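Local coordinates for uncharacterized protein (Gallus gallus, PDB 3WXB), which catalyses the NAD(P)H-dependent reduction of carbonyl compounds as a member of the short-chain dehydrogenase/reductase family, at residues P153-A158 with A172-I177; S179-I184 with L196-S201; A204-T209 with C223-P228. All coordinates share one frame; numbering follows the deposited sequence.

In the fold
All three contacts are buried and belong to one Rossmann-type fold, with NADPH touching a segment of each; contacts 1 and 3 rest on its parallel sheet. Contact 1 sets helix 130-160 against the start of strand 173-177, far from the reactive end, and is almost wholly apolar. Contacts 2 and 3 both use helix 196-216. Contact 3 lays its middle on strand 222-227, the sheet neighbour of strand 173-177, and buries polar groups whose bonds do not cross between its segments; T209 is hydrogen-bonded to N176 of contact 1. Contact 2, farther out, joins the helix start to the loop beyond strand 173-177 and is the most polar, with hydroxyls at the nicotinamide and an arginine beside the second subunit.

Contact 1. Residues P153-A158 with A172-I177; sequences PMLKKA and AAIINI. With NDP (NADPH dihydro-nicotinamide-adenine-dinucleotide phosphate), chain C.
L155 reaches from helix 130-160 to the beginning of strand 173-177 and divides its two methyls between a side chain and a backbone. CD1 packs on I174 CG1 at 3.7 Å, whereas CD2 turns to the main chain and lies 3.8 Å from A173 O. The fork is placed by a chi1 of -73°, which sets CG beside the backbone N and anti to the carbonyl carbon. I174 has the same first-torsion arrangement for CG1, and the two side chains cross at about a right angle, so the methyl of one rests on the methylene of the other. Leucine suits the helix here because its fork can serve both partners.

The carbonyl of L155 itself comes closest, its O 3.3 Å from A172 CB, and one turn on A158 CB faces A172 CB at 4.3 Å. Alanine, with its single methyl, suits both places in so close an approach. Replacing the leucine by alanine takes away both methyls and is likely to open a gap over I174 and strip the cover from A173 O. The far end of the strand reaches the cofactor, with I177 CG2 3.3 Å from NADPH O4D. Methyls meet methyls, methylenes and two carbonyl oxygens here, so between these two segments shape and burial do the work that polar pairing does in the sheet.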
# COMPACT_ATOMS: atom_id res chain seq x y z
N PRO A 153 20.32 -9.93 -8.63
CA PRO A 153 21.60 -10.24 -9.28
C PRO A 153 21.36 -10.84 -10.64
O PRO A 153 22.04 -10.46 -11.59
CB PRO A 153 22.22 -11.30 -8.34
CG PRO A 153 21.77 -10.81 -6.95
CD PRO A 153 20.28 -10.47 -7.25
N MET A 154 20.39 -11.74 -10.74
CA MET A 154 20.08 -12.41 -11.99
C MET A 154 19.33 -11.57 -13.03
O MET A 154 19.59 -11.71 -14.24
CB MET A 154 19.31 -13.68 -11.73
CG MET A 154 20.18 -14.77 -11.03
SD MET A 154 19.10 -16.01 -10.32
CE MET A 154 19.06 -15.37 -8.66
N LEU A 155 18.43 -10.72 -12.56
CA LEU A 155 17.82 -9.68 -13.40
C LEU A 155 18.87 -8.72 -14.01
O LEU A 155 18.81 -8.35 -15.19
CB LEU A 155 16.83 -8.89 -12.56
CG LEU A 155 15.56 -9.71 -12.27
CD1 LEU A 155 14.71 -9.19 -11.07
CD2 LEU A 155 14.70 -9.82 -13.55
N LYS A 156 19.81 -8.30 -13.17
CA LYS A 156 20.88 -7.41 -13.58
C LYS A 156 21.79 -8.09 -14.58
O LYS A 156 22.33 -7.42 -15.45
CB LYS A 156 21.74 -7.04 -12.40
CG LYS A 156 21.17 -5.96 -11.50
CD LYS A 156 22.26 -5.68 -10.42
CE LYS A 156 21.75 -4.71 -9.39
NZ LYS A 156 22.84 -4.53 -8.39
N LYS A 157 22.04 -9.38 -14.37
CA LYS A 157 22.82 -10.17 -15.33
C LYS A 157 22.13 -10.23 -16.69
O LYS A 157 22.80 -10.06 -17.76
CB LYS A 157 23.14 -11.60 -14.81
CG LYS A 157 24.15 -12.38 -15.78
CD LYS A 157 25.62 -12.26 -15.27
CE LYS A 157 26.04 -13.48 -14.31
NZ LYS A 157 25.10 -13.83 -13.13
N ALA A 158 20.80 -10.42 -16.69
CA ALA A 158 20.05 -10.37 -17.94
C ALA A 158 20.15 -9.00 -18.66
O ALA A 158 20.22 -8.96 -19.89
CB ALA A 158 18.58 -10.80 -17.78
N ALA A 172 15.05 -7.36 -19.22
CA ALA A 172 15.07 -7.68 -17.79
C ALA A 172 13.90 -6.92 -17.22
O ALA A 172 13.87 -5.69 -17.33
CB ALA A 172 16.35 -7.20 -17.14
N ALA A 173 12.94 -7.63 -16.63
CA ALA A 173 11.67 -6.98 -16.17
C ALA A 173 11.13 -7.64 -14.87
O ALA A 173 11.27 -8.85 -14.72
CB ALA A 173 10.57 -7.09 -17.24
N ILE A 174 10.51 -6.86 -14.02
CA ILE A 174 9.72 -7.32 -12.90
C ILE A 174 8.27 -6.96 -13.19
O ILE A 174 7.96 -5.84 -13.44
CB ILE A 174 10.18 -6.69 -11.58
CG1 ILE A 174 11.60 -7.11 -11.23
CG2 ILE A 174 9.23 -7.00 -10.47
CD1 ILE A 174 12.28 -6.21 -10.33
N ILE A 175 7.42 -7.94 -13.16
CA ILE A 175 6.04 -7.77 -13.38
C ILE A 175 5.30 -8.03 -12.06
O ILE A 175 5.33 -9.10 -11.55
CB ILE A 175 5.50 -8.74 -14.45
CG1 ILE A 175 6.39 -8.75 -15.68
CG2 ILE A 175 4.07 -8.47 -14.78
CD1 ILE A 175 6.81 -7.38 -16.10
N ASN A 176 4.63 -7.03 -11.53
CA ASN A 176 3.81 -7.20 -10.35
C ASN A 176 2.33 -7.31 -10.64
O ASN A 176 1.76 -6.38 -11.13
CB ASN A 176 4.11 -6.11 -9.35
CG ASN A 176 5.48 -6.19 -8.84
OD1 ASN A 176 5.97 -7.24 -8.65
ND2 ASN A 176 6.11 -5.09 -8.68
N ILE A 177 1.71 -8.46 -10.35
CA ILE A 177 0.30 -8.61 -10.67
C ILE A 177 -0.53 -7.92 -9.55
O ILE A 177 -0.65 -8.46 -8.42
CB ILE A 177 -0.13 -10.07 -10.81
CG1 ILE A 177 0.80 -10.81 -11.79
CG2 ILE A 177 -1.64 -10.15 -11.23
CD1 ILE A 177 0.77 -10.19 -13.27
PA NDP C . -5.73 -17.84 -6.74
O1A NDP C . -6.29 -17.69 -5.36
O2A NDP C . -6.49 -18.60 -7.65
O5B NDP C . -4.35 -18.42 -6.72
C5B NDP C . -3.43 -17.96 -5.69
C4B NDP C . -2.08 -18.50 -6.03
O4B NDP C . -1.00 -17.83 -5.18
C3B NDP C . -1.94 -20.01 -5.73
O3B NDP C . -0.86 -20.49 -6.63
C2B NDP C . -1.40 -19.99 -4.28
O2B NDP C . -0.74 -21.20 -3.89
C1B NDP C . -0.37 -18.83 -4.37
N9A NDP C . -0.07 -18.29 -2.94
C8A NDP C . -0.88 -17.67 -2.04
N7A NDP C . -0.16 -17.42 -0.93
C5A NDP C . 1.03 -17.99 -1.06
C6A NDP C . 2.10 -18.04 -0.25
N6A NDP C . 2.02 -17.49 0.97
N1A NDP C . 3.23 -18.62 -0.67
C2A NDP C . 3.32 -19.13 -1.94
N3A NDP C . 2.20 -19.09 -2.76
C4A NDP C . 1.10 -18.48 -2.32
O3 NDP C . -5.52 -16.28 -7.21
PN NDP C . -5.53 -15.79 -8.75
O1N NDP C . -6.88 -15.32 -9.05
O2N NDP C . -4.84 -16.75 -9.62
O5D NDP C . -4.62 -14.46 -8.50
C5D NDP C . -3.23 -14.34 -8.86
C4D NDP C . -2.83 -12.86 -8.74
O4D NDP C . -3.72 -12.09 -9.54
C3D NDP C . -3.07 -12.40 -7.28
O3D NDP C . -1.97 -11.55 -6.97
C2D NDP C . -4.33 -11.63 -7.31
O2D NDP C . -4.37 -10.63 -6.29
C1D NDP C . -4.29 -11.02 -8.69
N1N NDP C . -5.65 -10.64 -9.15
C2N NDP C . -6.68 -11.57 -9.36
C3N NDP C . -7.94 -11.15 -9.79
C7N NDP C . -8.98 -12.05 -10.08
O7N NDP C . -10.08 -11.61 -10.43
N7N NDP C . -8.69 -13.39 -10.07
C4N NDP C . -8.20 -9.77 -9.97
C5N NDP C . -7.21 -8.81 -9.76
C6N NDP C . -5.94 -9.22 -9.32
P2B NDP C . -1.58 -22.40 -3.11
O1X NDP C . -0.41 -22.99 -2.43
O2X NDP C . -2.22 -23.09 -4.23
O3X NDP C . -2.50 -21.67 -2.19

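Contact 2. Residues S179-I184 with L196-S201; sequences STAGSI and LSYRCS. With NDP (NADPH dihydro-nicotinamide-adenine-dinucleotide phosphate), chain C; EDO (1,2-ethanediol), chain D.
A181 lies at the centre of the close packing, between two consecutive residues of helix 196-216. Its CB meets the edge of the Y198 ring, in the ring plane, 3.9 Å from CE2, and lies 3.6 Å from R199 NH1. The methyl suits a place where a longer group would run into the ring. Beside it the backbones come close, G182 CA lying 3.7 Å from R199 O; a side chain on this glycine would be crowded by S179 O.

R199 carries its extended chain past A181 O, to which NH1 gives a weak, bent bond (129°). Its stronger partners are carbonyls of the residues leading into the helix, Q194 O for NE, G193 O for NH2 and Y188 O for NH1, and M207 of the second subunit packs against it.

Y198 and K202 have the YxxxK spacing of short-chain dehydrogenases, and with S179 they are consistent with the family's Ser-Tyr-Lys active site. An ST turn steadies the serine: OG stands opposite its own N (chi1 -177°), next to the carbonyl carbon, where it accepts from A181 N at 3.0 Å.

Towards the pocket the direct touch is S179 CB with Y198 OH, 3.7 Å apart, and bound molecules fill this looser side. 1,2-Ethanediol, probably from the crystallisation liquor, bridges S179 OG and Y198 OH through O2; Y198 OH also bonds NADPH O2D at 2.6 Å.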
# COMPACT_ATOMS: atom_id res chain seq x y z
N SER A 179 -4.04 -4.99 -8.85
CA SER A 179 -5.49 -5.02 -9.02
C SER A 179 -6.01 -3.59 -9.00
O SER A 179 -5.52 -2.76 -8.23
CB SER A 179 -6.18 -5.75 -7.85
OG SER A 179 -7.56 -5.79 -8.12
N THR A 180 -7.03 -3.31 -9.79
CA THR A 180 -7.73 -2.02 -9.70
C THR A 180 -8.59 -1.98 -8.43
O THR A 180 -9.06 -0.90 -8.04
CB THR A 180 -8.66 -1.73 -10.94
OG1 THR A 180 -9.47 -2.87 -11.21
CG2 THR A 180 -7.85 -1.41 -12.18
N ALA A 181 -8.74 -3.11 -7.73
CA ALA A 181 -9.28 -3.05 -6.34
C ALA A 181 -8.31 -2.23 -5.49
O ALA A 181 -8.76 -1.62 -4.53
CB ALA A 181 -9.46 -4.44 -5.74
N GLY A 182 -7.01 -2.20 -5.86
CA GLY A 182 -5.98 -1.41 -5.18
C GLY A 182 -5.87 0.01 -5.72
O GLY A 182 -4.98 0.77 -5.32
N SER A 183 -6.73 0.35 -6.67
CA SER A 183 -6.75 1.71 -7.20
C SER A 183 -7.49 2.63 -6.21
O SER A 183 -8.66 2.44 -5.96
CB SER A 183 -7.48 1.76 -8.58
OG SER A 183 -7.71 3.12 -8.90
N ILE A 184 -6.83 3.65 -5.72
CA ILE A 184 -7.48 4.55 -4.74
C ILE A 184 -8.61 5.31 -5.40
O ILE A 184 -9.76 5.47 -4.85
CB ILE A 184 -6.47 5.46 -4.06
CG1 ILE A 184 -5.34 4.60 -3.49
CG2 ILE A 184 -7.20 6.36 -2.95
CD1 ILE A 184 -4.23 5.42 -2.98
N LEU A 196 -10.44 -4.53 2.85
CA LEU A 196 -9.46 -3.52 3.08
C LEU A 196 -8.05 -4.02 3.07
O LEU A 196 -7.17 -3.39 2.47
CB LEU A 196 -9.73 -2.82 4.41
CG LEU A 196 -10.65 -1.61 4.39
CD1 LEU A 196 -12.03 -2.00 3.81
CD2 LEU A 196 -10.81 -1.02 5.86
N SER A 197 -7.80 -5.15 3.75
CA SER A 197 -6.45 -5.72 3.79
C SER A 197 -5.89 -5.97 2.36
O SER A 197 -4.72 -5.69 2.11
CB SER A 197 -6.37 -7.04 4.59
OG SER A 197 -7.24 -8.03 4.09
N TYR A 198 -6.74 -6.50 1.49
CA TYR A 198 -6.35 -6.72 0.07
C TYR A 198 -6.10 -5.38 -0.69
O TYR A 198 -5.04 -5.22 -1.29
CB TYR A 198 -7.42 -7.47 -0.64
CG TYR A 198 -7.11 -7.82 -2.10
CD1 TYR A 198 -6.26 -8.88 -2.40
CD2 TYR A 198 -7.70 -7.11 -3.14
CE1 TYR A 198 -5.99 -9.28 -3.77
CE2 TYR A 198 -7.45 -7.51 -4.52
CZ TYR A 198 -6.61 -8.57 -4.78
OH TYR A 198 -6.34 -8.97 -6.06
N ARG A 199 -7.02 -4.42 -0.57
CA ARG A 199 -6.96 -3.12 -1.27
C ARG A 199 -5.73 -2.34 -0.83
O ARG A 199 -4.98 -1.75 -1.64
CB ARG A 199 -8.28 -2.29 -1.08
CG ARG A 199 -9.53 -3.01 -1.54
CD ARG A 199 -10.73 -2.09 -1.42
NE ARG A 199 -11.88 -2.79 -1.93
CZ ARG A 199 -12.26 -2.80 -3.21
NH1 ARG A 199 -11.59 -2.06 -4.15
NH2 ARG A 199 -13.32 -3.51 -3.57
N CYS A 200 -5.52 -2.28 0.48
CA CYS A 200 -4.34 -1.54 1.00
C CYS A 200 -3.06 -2.22 0.50
O CYS A 200 -2.07 -1.48 0.09
CB CYS A 200 -4.34 -1.51 2.56
SG CYS A 200 -5.63 -0.45 3.19
N SER A 201 -3.00 -3.56 0.51
CA SER A 201 -1.80 -4.24 0.01
C SER A 201 -1.56 -4.00 -1.51
O SER A 201 -0.43 -3.94 -1.92
CB SER A 201 -1.83 -5.76 0.23
OG SER A 201 -2.72 -6.47 -0.62
PA NDP C . -5.73 -17.84 -6.74
O1A NDP C . -6.29 -17.69 -5.36
O2A NDP C . -6.49 -18.60 -7.65
O5B NDP C . -4.35 -18.42 -6.72
C5B NDP C . -3.43 -17.96 -5.69
C4B NDP C . -2.08 -18.50 -6.03
O4B NDP C . -1.00 -17.83 -5.18
C3B NDP C . -1.94 -20.01 -5.73
O3B NDP C . -0.86 -20.49 -6.63
C2B NDP C . -1.40 -19.99 -4.28
O2B NDP C . -0.74 -21.20 -3.89
C1B NDP C . -0.37 -18.83 -4.37
N9A NDP C . -0.07 -18.29 -2.94
C8A NDP C . -0.88 -17.67 -2.04
N7A NDP C . -0.16 -17.42 -0.93
C5A NDP C . 1.03 -17.99 -1.06
C6A NDP C . 2.10 -18.04 -0.25
N6A NDP C . 2.02 -17.49 0.97
N1A NDP C . 3.23 -18.62 -0.67
C2A NDP C . 3.32 -19.13 -1.94
N3A NDP C . 2.20 -19.09 -2.76
C4A NDP C . 1.10 -18.48 -2.32
O3 NDP C . -5.52 -16.28 -7.21
PN NDP C . -5.53 -15.79 -8.75
O1N NDP C . -6.88 -15.32 -9.05
O2N NDP C . -4.84 -16.75 -9.62
O5D NDP C . -4.62 -14.46 -8.50
C5D NDP C . -3.23 -14.34 -8.86
C4D NDP C . -2.83 -12.86 -8.74
O4D NDP C . -3.72 -12.09 -9.54
C3D NDP C . -3.07 -12.40 -7.28
O3D NDP C . -1.97 -11.55 -6.97
C2D NDP C . -4.33 -11.63 -7.31
O2D NDP C . -4.37 -10.63 -6.29
C1D NDP C . -4.29 -11.02 -8.69
N1N NDP C . -5.65 -10.64 -9.15
C2N NDP C . -6.68 -11.57 -9.36
C3N NDP C . -7.94 -11.15 -9.79
C7N NDP C . -8.98 -12.05 -10.08
O7N NDP C . -10.08 -11.61 -10.43
N7N NDP C . -8.69 -13.39 -10.07
C4N NDP C . -8.20 -9.77 -9.97
C5N NDP C . -7.21 -8.81 -9.76
C6N NDP C . -5.94 -9.22 -9.32
P2B NDP C . -1.58 -22.40 -3.11
O1X NDP C . -0.41 -22.99 -2.43
O2X NDP C . -2.22 -23.09 -4.23
O3X NDP C . -2.50 -21.67 -2.19
C1 EDO D . -10.25 -9.57 -6.92
O1 EDO D . -11.40 -9.50 -6.02
C2 EDO D . -10.14 -8.24 -7.67
O2 EDO D . -8.77 -7.88 -7.36

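Contact 3. Residues A204-T209 with C223-P228; sequences ALNMLT and CVALHP. With NDP (NADPH dihydro-nicotinamide-adenine-dinucleotide phosphate), chain C.
T209 points from helix 196-216 at strand 222-227 and presses on the peptide link between V224 and A225. At CB the side chain divides. The methyl, CG2, comes down on the strand backbone, 3.4 Å from V224 C and 3.5 Å from A225 N. The hydroxyl stays near the helix: chi1 of -57° sets OG1 beside its own backbone N, where it donates to L205 O at 2.8 Å. That carbonyl also accepts from T209 N, and the two donors arrive on opposite faces of its plane. OG1 has another partner in N176 ND2 on the adjoining strand and lies 4.0 Å from A225 CB. Threonine therefore suits a buried helix face: its methyl packs as an apolar group, while its hydroxyl is satisfied by the helix and the neighbouring strand.

One turn earlier, N206 stands over the same alanine with OD1 3.7 Å from A225 CB; the amide oxygen is occupied by S178 OG. Alanine is small enough to sit beneath both side chains. C223 closes the other end more loosely, its CB 4.0 Å from T209 O.

The axes of the two short pieces approach to 8.0 Å and run nearly antiparallel, at 153°. Just past the strand end, P228 CG lies 3.4 Å from NADPH C6N. Strand 173-177, helix 196-216 and strand 222-227 together form a beta-alpha-beta crossover, the repeating element of the Rossmann fold, whose carboxy-terminal strand ends line the dinucleotide site.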
# COMPACT_ATOMS: atom_id res chain seq x y z
N ALA A 204 -0.20 -0.51 -2.04
CA ALA A 204 1.18 -0.51 -1.64
C ALA A 204 2.10 -1.21 -2.68
O ALA A 204 3.26 -0.81 -2.80
CB ALA A 204 1.36 -1.22 -0.22
N LEU A 205 1.58 -2.23 -3.34
CA LEU A 205 2.29 -2.94 -4.39
C LEU A 205 2.45 -1.96 -5.60
O LEU A 205 3.46 -2.01 -6.29
CB LEU A 205 1.44 -4.13 -4.89
CG LEU A 205 2.06 -5.04 -5.99
CD1 LEU A 205 3.41 -5.71 -5.57
CD2 LEU A 205 1.09 -6.14 -6.44
N ASN A 206 1.42 -1.15 -5.88
CA ASN A 206 1.56 -0.16 -6.97
C ASN A 206 2.68 0.81 -6.64
O ASN A 206 3.51 1.13 -7.48
CB ASN A 206 0.24 0.52 -7.20
CG ASN A 206 -0.77 -0.43 -7.82
OD1 ASN A 206 -0.40 -1.53 -8.28
ND2 ASN A 206 -2.01 0.01 -7.93
N MET A 207 2.71 1.25 -5.37
CA MET A 207 3.79 2.02 -4.84
C MET A 207 5.11 1.34 -4.99
O MET A 207 6.10 1.98 -5.44
CB MET A 207 3.53 2.50 -3.37
CG MET A 207 4.74 3.25 -2.76
SD MET A 207 5.31 4.75 -3.75
CE MET A 207 4.13 5.97 -3.19
N LEU A 208 5.19 0.07 -4.56
CA LEU A 208 6.45 -0.67 -4.68
C LEU A 208 6.96 -0.66 -6.13
O LEU A 208 8.15 -0.41 -6.38
CB LEU A 208 6.28 -2.11 -4.22
CG LEU A 208 7.44 -3.06 -4.46
CD1 LEU A 208 8.78 -2.57 -3.70
CD2 LEU A 208 7.01 -4.53 -4.02
N THR A 209 6.05 -0.94 -7.04
CA THR A 209 6.39 -1.05 -8.47
C THR A 209 6.98 0.28 -8.98
O THR A 209 8.03 0.30 -9.67
CB THR A 209 5.16 -1.40 -9.28
OG1 THR A 209 4.56 -2.62 -8.81
CG2 THR A 209 5.51 -1.62 -10.77
N CYS A 223 10.02 -2.27 -14.89
CA CYS A 223 9.03 -2.70 -13.87
C CYS A 223 7.65 -2.22 -14.24
O CYS A 223 7.50 -1.10 -14.79
CB CYS A 223 9.39 -2.14 -12.49
SG CYS A 223 11.01 -2.51 -11.95
N VAL A 224 6.62 -3.00 -13.95
CA VAL A 224 5.26 -2.59 -14.31
C VAL A 224 4.27 -3.33 -13.40
O VAL A 224 4.59 -4.43 -12.96
CB VAL A 224 4.91 -2.88 -15.78
CG1 VAL A 224 4.80 -4.41 -16.08
CG2 VAL A 224 3.62 -2.16 -16.18
N ALA A 225 3.11 -2.73 -13.13
CA ALA A 225 2.03 -3.35 -12.34
C ALA A 225 0.94 -3.65 -13.34
O ALA A 225 0.60 -2.74 -14.12
CB ALA A 225 1.50 -2.32 -11.31
N LEU A 226 0.37 -4.85 -13.33
CA LEU A 226 -0.76 -5.20 -14.21
C LEU A 226 -2.03 -5.57 -13.45
O LEU A 226 -1.99 -6.33 -12.46
CB LEU A 226 -0.41 -6.42 -15.07
CG LEU A 226 0.80 -6.30 -16.01
CD1 LEU A 226 0.97 -7.55 -16.87
CD2 LEU A 226 0.67 -5.07 -16.85
N HIS A 227 -3.15 -5.07 -13.92
CA HIS A 227 -4.43 -5.58 -13.49
C HIS A 227 -4.87 -6.62 -14.50
O HIS A 227 -4.98 -6.28 -15.69
CB HIS A 227 -5.45 -4.43 -13.45
CG HIS A 227 -6.83 -4.89 -13.14
ND1 HIS A 227 -7.12 -5.63 -12.00
CD2 HIS A 227 -8.00 -4.78 -13.82
CE1 HIS A 227 -8.40 -5.95 -12.00
NE2 HIS A 227 -8.96 -5.44 -13.09
N PRO A 228 -5.13 -7.88 -14.06
CA PRO A 228 -5.42 -9.03 -14.93
C PRO A 228 -6.85 -9.08 -15.31
O PRO A 228 -7.24 -9.93 -16.09
CB PRO A 228 -5.04 -10.23 -14.06
CG PRO A 228 -5.30 -9.73 -12.66
CD PRO A 228 -4.94 -8.30 -12.63
PA NDP C . -5.73 -17.84 -6.74
O1A NDP C . -6.29 -17.69 -5.36
O2A NDP C . -6.49 -18.60 -7.65
O5B NDP C . -4.35 -18.42 -6.72
C5B NDP C . -3.43 -17.96 -5.69
C4B NDP C . -2.08 -18.50 -6.03
O4B NDP C . -1.00 -17.83 -5.18
C3B NDP C . -1.94 -20.01 -5.73
O3B NDP C . -0.86 -20.49 -6.63
C2B NDP C . -1.40 -19.99 -4.28
O2B NDP C . -0.74 -21.20 -3.89
C1B NDP C . -0.37 -18.83 -4.37
N9A NDP C . -0.07 -18.29 -2.94
C8A NDP C . -0.88 -17.67 -2.04
N7A NDP C . -0.16 -17.42 -0.93
C5A NDP C . 1.03 -17.99 -1.06
C6A NDP C . 2.10 -18.04 -0.25
N6A NDP C . 2.02 -17.49 0.97
N1A NDP C . 3.23 -18.62 -0.67
C2A NDP C . 3.32 -19.13 -1.94
N3A NDP C . 2.20 -19.09 -2.76
C4A NDP C . 1.10 -18.48 -2.32
O3 NDP C . -5.52 -16.28 -7.21
PN NDP C . -5.53 -15.79 -8.75
O1N NDP C . -6.88 -15.32 -9.05
O2N NDP C . -4.84 -16.75 -9.62
O5D NDP C . -4.62 -14.46 -8.50
C5D NDP C . -3.23 -14.34 -8.86
C4D NDP C . -2.83 -12.86 -8.74
O4D NDP C . -3.72 -12.09 -9.54
C3D NDP C . -3.07 -12.40 -7.28
O3D NDP C . -1.97 -11.55 -6.97
C2D NDP C . -4.33 -11.63 -7.31
O2D NDP C . -4.37 -10.63 -6.29
C1D NDP C . -4.29 -11.02 -8.69
N1N NDP C . -5.65 -10.64 -9.15
C2N NDP C . -6.68 -11.57 -9.36
C3N NDP C . -7.94 -11.15 -9.79
C7N NDP C . -8.98 -12.05 -10.08
O7N NDP C . -10.08 -11.61 -10.43
N7N NDP C . -8.69 -13.39 -10.07
C4N NDP C . -8.20 -9.77 -9.97
C5N NDP C . -7.21 -8.81 -9.76
C6N NDP C . -5.94 -9.22 -9.32
P2B NDP C . -1.58 -22.40 -3.11
O1X NDP C . -0.41 -22.99 -2.43
O2X NDP C . -2.22 -23.09 -4.23
O3X NDP C . -2.50 -21.67 -2.19